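Local coordinates for protein 3-oxo-tetronate kinase (Salmonella typhimurium, PDB 3DQQ) that probably phosphorylates 3-oxo-tetronate at the expense of ATP to give 3-oxo-tetronate 4-phosphate, as a member of the four-carbon acid sugar kinase family, at residues Ser115-Gly128 with Val198-Gln210. Sequence-based numbering, arbitrary orientation.
Sequences SPALPVNGRTVYQG and VLDALNERHLEIQ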
loop_
_atom_site.group_PDB
_atom_site.type_symbol
_atom_site.label_atom_id
_atom_site.label_comp_id
_atom_site.label_asym_id
_atom_site.label_seq_id
_atom_site.Cartn_x
_atom_site.Cartn_y
_atom_site.Cartn_z
ATOM N N SER A 115 25.021 -12.915 14.183
ATOM C CA SER A 115 25.584 -11.680 13.627
ATOM C C SER A 115 24.714 -11.023 12.556
ATOM O O SER A 115 24.958 -11.172 11.366
ATOM C CB SER A 115 26.944 -11.976 13.043
ATOM O OG SER A 115 27.652 -10.772 12.788
ATOM N N PRO A 116 23.704 -10.263 12.967
ATOM C CA PRO A 116 22.781 -9.624 12.011
ATOM C C PRO A 116 23.311 -8.412 11.245
ATOM O O PRO A 116 22.814 -8.116 10.167
ATOM C CB PRO A 116 21.636 -9.161 12.879
ATOM C CG PRO A 116 21.880 -9.727 14.194
ATOM C CD PRO A 116 23.321 -9.972 14.344
ATOM N N ALA A 117 24.303 -7.724 11.772
ATOM C CA ALA A 117 24.674 -6.440 11.200
ATOM C C ALA A 117 24.924 -6.493 9.711
ATOM O O ALA A 117 25.480 -7.442 9.210
ATOM C CB ALA A 117 25.915 -5.894 11.880
ATOM N N LEU A 118 24.512 -5.434 9.031
ATOM C CA LEU A 118 24.985 -5.088 7.701
ATOM C C LEU A 118 25.132 -3.528 7.600
ATOM O O LEU A 118 24.236 -2.810 7.104
ATOM C CB LEU A 118 23.975 -5.644 6.717
ATOM C CG LEU A 118 24.299 -5.473 5.243
ATOM C CD1 LEU A 118 25.614 -6.164 4.855
ATOM C CD2 LEU A 118 23.047 -5.988 4.484
ATOM N N PRO A 119 26.217 -2.985 8.157
ATOM C CA PRO A 119 26.415 -1.529 8.227
ATOM C C PRO A 119 26.159 -0.731 6.938
ATOM O O PRO A 119 25.568 0.341 6.965
ATOM C CB PRO A 119 27.862 -1.399 8.639
ATOM C CG PRO A 119 28.093 -2.584 9.488
ATOM C CD PRO A 119 27.294 -3.707 8.829
ATOM N N VAL A 120 26.564 -1.266 5.808
ATOM C CA VAL A 120 26.334 -0.590 4.557
ATOM C C VAL A 120 24.833 -0.340 4.349
ATOM O O VAL A 120 24.478 0.581 3.673
ATOM C CB VAL A 120 26.946 -1.400 3.356
ATOM C CG1 VAL A 120 25.821 -1.959 2.460
ATOM C CG2 VAL A 120 27.934 -0.548 2.580
ATOM N N ASN A 121 23.949 -1.162 4.883
ATOM C CA ASN A 121 22.508 -0.855 4.802
ATOM C C ASN A 121 21.956 -0.311 6.101
ATOM O O ASN A 121 20.765 -0.362 6.325
ATOM C CB ASN A 121 21.667 -2.082 4.452
ATOM C CG ASN A 121 21.867 -2.544 3.036
ATOM O OD1 ASN A 121 22.818 -2.127 2.362
ATOM N ND2 ASN A 121 20.976 -3.425 2.569
ATOM N N GLY A 122 22.816 0.187 6.970
ATOM C CA GLY A 122 22.349 0.809 8.196
ATOM C C GLY A 122 21.863 -0.118 9.279
ATOM O O GLY A 122 21.047 0.248 10.077
ATOM N N ARG A 123 22.368 -1.327 9.335
ATOM C CA ARG A 123 22.124 -2.151 10.479
ATOM C C ARG A 123 23.391 -2.350 11.229
ATOM O O ARG A 123 24.360 -2.905 10.693
ATOM C CB ARG A 123 21.579 -3.452 10.037
ATOM C CG ARG A 123 20.115 -3.414 10.134
ATOM C CD ARG A 123 19.500 -3.932 8.932
ATOM N NE ARG A 123 19.430 -2.902 7.938
ATOM C CZ ARG A 123 18.449 -2.821 7.061
ATOM N NH1 ARG A 123 17.456 -3.720 7.072
ATOM N NH2 ARG A 123 18.447 -1.842 6.171
ATOM N N THR A 124 23.407 -1.888 12.474
ATOM C CA THR A 124 24.607 -2.031 13.255
ATOM C C THR A 124 24.219 -2.628 14.579
ATOM O O THR A 124 23.076 -2.578 14.963
ATOM C CB THR A 124 25.377 -0.674 13.346
ATOM O OG1 THR A 124 24.506 0.344 13.812
ATOM C CG2 THR A 124 25.933 -0.241 11.950
ATOM N N VAL A 125 25.169 -3.210 15.272
ATOM C CA VAL A 125 24.909 -3.780 16.553
ATOM C C VAL A 125 25.980 -3.278 17.521
ATOM O O VAL A 125 27.178 -3.401 17.245
ATOM C CB VAL A 125 24.941 -5.345 16.479
ATOM C CG1 VAL A 125 24.906 -5.942 17.887
ATOM C CG2 VAL A 125 23.809 -5.833 15.599
ATOM N N TYR A 126 25.551 -2.743 18.671
ATOM C CA TYR A 126 26.487 -2.257 19.708
ATOM C C TYR A 126 26.027 -2.732 21.072
ATOM O O TYR A 126 24.863 -2.585 21.409
ATOM C CB TYR A 126 26.608 -0.735 19.659
ATOM C CG TYR A 126 27.556 -0.190 20.684
ATOM C CD1 TYR A 126 27.109 0.583 21.757
ATOM C CD2 TYR A 126 28.885 -0.447 20.602
ATOM C CE1 TYR A 126 27.967 1.061 22.696
ATOM C CE2 TYR A 126 29.760 0.038 21.552
ATOM C CZ TYR A 126 29.288 0.779 22.587
ATOM O OH TYR A 126 30.189 1.217 23.504
ATOM N N GLN A 127 26.931 -3.324 21.839
ATOM C CA GLN A 127 26.612 -4.001 23.102
ATOM C C GLN A 127 25.462 -5.017 23.033
ATOM O O GLN A 127 24.828 -5.352 24.070
ATOM C CB GLN A 127 26.313 -2.993 24.186
ATOM C CG GLN A 127 27.397 -1.975 24.380
ATOM C CD GLN A 127 28.685 -2.539 24.899
ATOM O OE1 GLN A 127 28.728 -3.517 25.636
ATOM N NE2 GLN A 127 29.758 -1.921 24.496
ATOM N N GLY A 128 25.204 -5.512 21.823
ATOM C CA GLY A 128 24.120 -6.452 21.613
ATOM C C GLY A 128 22.790 -5.871 21.214
ATOM O O GLY A 128 21.845 -6.620 20.962
ATOM N N VAL A 198 25.985 -12.954 20.594
ATOM C CA VAL A 198 25.734 -11.896 19.637
ATOM C C VAL A 198 27.034 -11.162 19.423
ATOM O O VAL A 198 27.809 -10.922 20.364
ATOM C CB VAL A 198 24.674 -10.898 20.132
ATOM C CG1 VAL A 198 24.499 -9.712 19.125
ATOM C CG2 VAL A 198 23.346 -11.595 20.312
ATOM N N LEU A 199 27.285 -10.806 18.175
ATOM C CA LEU A 199 28.538 -10.142 17.774
ATOM C C LEU A 199 28.273 -8.718 17.272
ATOM O O LEU A 199 27.437 -8.508 16.384
ATOM C CB LEU A 199 29.183 -10.954 16.655
ATOM C CG LEU A 199 30.141 -12.087 17.004
ATOM C CD1 LEU A 199 29.654 -12.809 18.218
ATOM C CD2 LEU A 199 30.327 -12.999 15.758
ATOM N N ASP A 200 28.961 -7.745 17.833
ATOM C CA ASP A 200 28.781 -6.374 17.409
ATOM C C ASP A 200 29.397 -6.105 16.034
ATOM O O ASP A 200 30.309 -6.787 15.611
ATOM C CB ASP A 200 29.423 -5.419 18.416
ATOM C CG ASP A 200 28.610 -5.271 19.750
ATOM O OD1 ASP A 200 27.681 -6.098 20.036
ATOM O OD2 ASP A 200 28.948 -4.317 20.531
ATOM N N ALA A 201 28.877 -5.103 15.341
ATOM C CA ALA A 201 29.500 -4.572 14.149
ATOM C C ALA A 201 28.945 -3.151 13.890
ATOM O O ALA A 201 27.745 -2.934 13.830
ATOM C CB ALA A 201 29.248 -5.463 12.977
ATOM N N LEU A 202 29.848 -2.187 13.780
ATOM C CA LEU A 202 29.521 -0.831 13.396
ATOM C C LEU A 202 29.995 -0.538 11.985
ATOM O O LEU A 202 29.644 0.484 11.411
ATOM C CB LEU A 202 30.196 0.152 14.356
ATOM C CG LEU A 202 30.128 -0.214 15.858
ATOM C CD1 LEU A 202 30.863 0.848 16.753
ATOM C CD2 LEU A 202 28.648 -0.465 16.287
ATOM N N ASN A 203 30.800 -1.413 11.415
ATOM C CA ASN A 203 31.446 -1.115 10.149
ATOM C C ASN A 203 31.995 -2.389 9.561
ATOM O O ASN A 203 32.142 -3.398 10.250
ATOM C CB ASN A 203 32.583 -0.115 10.355
ATOM C CG ASN A 203 33.588 -0.596 11.340
ATOM O OD1 ASN A 203 34.094 -1.702 11.243
ATOM N ND2 ASN A 203 33.905 0.222 12.291
ATOM N N GLU A 204 32.365 -2.326 8.296
ATOM C CA GLU A 204 32.797 -3.520 7.622
ATOM C C GLU A 204 34.087 -4.139 8.193
ATOM O O GLU A 204 34.250 -5.340 8.161
ATOM C CB GLU A 204 32.767 -3.318 6.095
ATOM C CG GLU A 204 34.025 -2.870 5.332
ATOM C CD GLU A 204 33.768 -2.932 3.780
ATOM O OE1 GLU A 204 34.742 -2.821 2.968
ATOM O OE2 GLU A 204 32.555 -3.104 3.404
ATOM N N ARG A 205 34.946 -3.353 8.811
ATOM C CA ARG A 205 36.123 -3.944 9.430
ATOM C C ARG A 205 35.759 -4.943 10.534
ATOM O O ARG A 205 36.432 -5.949 10.744
ATOM C CB ARG A 205 36.993 -2.847 10.003
ATOM C CG ARG A 205 38.281 -3.309 10.604
ATOM C CD ARG A 205 39.060 -2.077 11.218
ATOM N NE ARG A 205 38.167 -1.108 11.931
ATOM C CZ ARG A 205 37.803 -1.176 13.229
ATOM N NH1 ARG A 205 38.261 -2.151 14.041
ATOM N NH2 ARG A 205 36.954 -0.260 13.713
ATOM N N HIS A 206 34.709 -4.645 11.271
ATOM C CA HIS A 206 34.273 -5.522 12.323
ATOM C C HIS A 206 33.830 -6.858 11.763
ATOM O O HIS A 206 34.141 -7.920 12.326
ATOM C CB HIS A 206 33.103 -4.892 13.037
ATOM C CG HIS A 206 33.492 -3.795 13.974
ATOM N ND1 HIS A 206 32.632 -2.782 14.327
ATOM C CD2 HIS A 206 34.639 -3.572 14.655
ATOM C CE1 HIS A 206 33.232 -1.988 15.190
ATOM N NE2 HIS A 206 34.453 -2.443 15.403
ATOM N N LEU A 207 33.111 -6.800 10.647
ATOM C CA LEU A 207 32.704 -8.005 9.959
ATOM C C LEU A 207 33.877 -8.794 9.419
ATOM O O LEU A 207 33.868 -10.035 9.476
ATOM C CB LEU A 207 31.731 -7.687 8.853
ATOM C CG LEU A 207 30.386 -7.171 9.403
ATOM C CD1 LEU A 207 29.496 -6.715 8.257
ATOM C CD2 LEU A 207 29.726 -8.234 10.255
ATOM N N GLU A 208 34.906 -8.111 8.935
ATOM C CA GLU A 208 36.090 -8.794 8.458
ATOM C C GLU A 208 36.776 -9.513 9.601
ATOM O O GLU A 208 37.251 -10.630 9.437
ATOM C CB GLU A 208 37.052 -7.833 7.807
ATOM C CG GLU A 208 36.560 -7.220 6.486
ATOM C CD GLU A 208 37.583 -6.228 5.854
ATOM O OE1 GLU A 208 37.678 -6.164 4.604
ATOM O OE2 GLU A 208 38.314 -5.519 6.608
ATOM N N ILE A 209 36.817 -8.888 10.772
ATOM C CA ILE A 209 37.423 -9.530 11.940
ATOM C C ILE A 209 36.612 -10.770 12.342
ATOM O O ILE A 209 37.163 -11.798 12.707
ATOM C CB ILE A 209 37.529 -8.538 13.111
ATOM C CG1 ILE A 209 38.512 -7.425 12.742
ATOM C CG2 ILE A 209 37.985 -9.234 14.388
ATOM C CD1 ILE A 209 38.343 -6.102 13.526
ATOM N N GLN A 210 35.290 -10.676 12.271
ATOM C CA GLN A 210 34.461 -11.802 12.677
ATOM C C GLN A 210 34.735 -12.958 11.730
ATOM O O GLN A 210 34.938 -14.087 12.173
ATOM C CB GLN A 210 32.985 -11.452 12.637
ATOM C CG GLN A 210 32.456 -10.483 13.678
ATOM C CD GLN A 210 30.987 -10.121 13.377
ATOM O OE1 GLN A 210 30.303 -10.897 12.713
ATOM N NE2 GLN A 210 30.499 -8.970 13.869
HETATM O O HOH W 1 26.402 -8.428 13.712
#
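Val125 and Ala201 form an isolated antiparallel bridge, a hydrogen-bonded pair: Val125 N lies 3.0 Å from Ala201 O, with 164° at the hydrogen. In return Ala201 N lies 3.1 Å from Val125 O. The bridge ties the outer strand of the 123-126/129-132/135-136 hairpin sheet to the loop leaving strand 196-199, within the sugar-binding domain. Next to it, the Asp200 carboxylate receives the turn after the strand: Gln127 N lies 2.6 Å from Asp200 OD2, on its syn side but 32° out of plane, and Gly128 N makes a weak bond to OD1. Ala172 N also donates to OD2. On the buried side, Ala117 CB meets Ala201 CB at 3.5 Å and Pro119 CD packs on Leu207 CD1 at 3.8 Å. A chi1 of -166° swings Ser115 OG toward Gln210 OE1, to which it donates at 2.7 Å. One water links Ser115 OG, Ala117 N and Leu199 O. The outer side is looser: the CD2 methyl of exposed Leu202 reaches Tyr126 CB at 4.0 Å, beside Val125 O. Main-chain amides on a buried carboxylate, and a serine held by the Gln210 side-chain carbonyl and a water, are consistent with a join whose register is set by polar bonds, with apolar packing beside them.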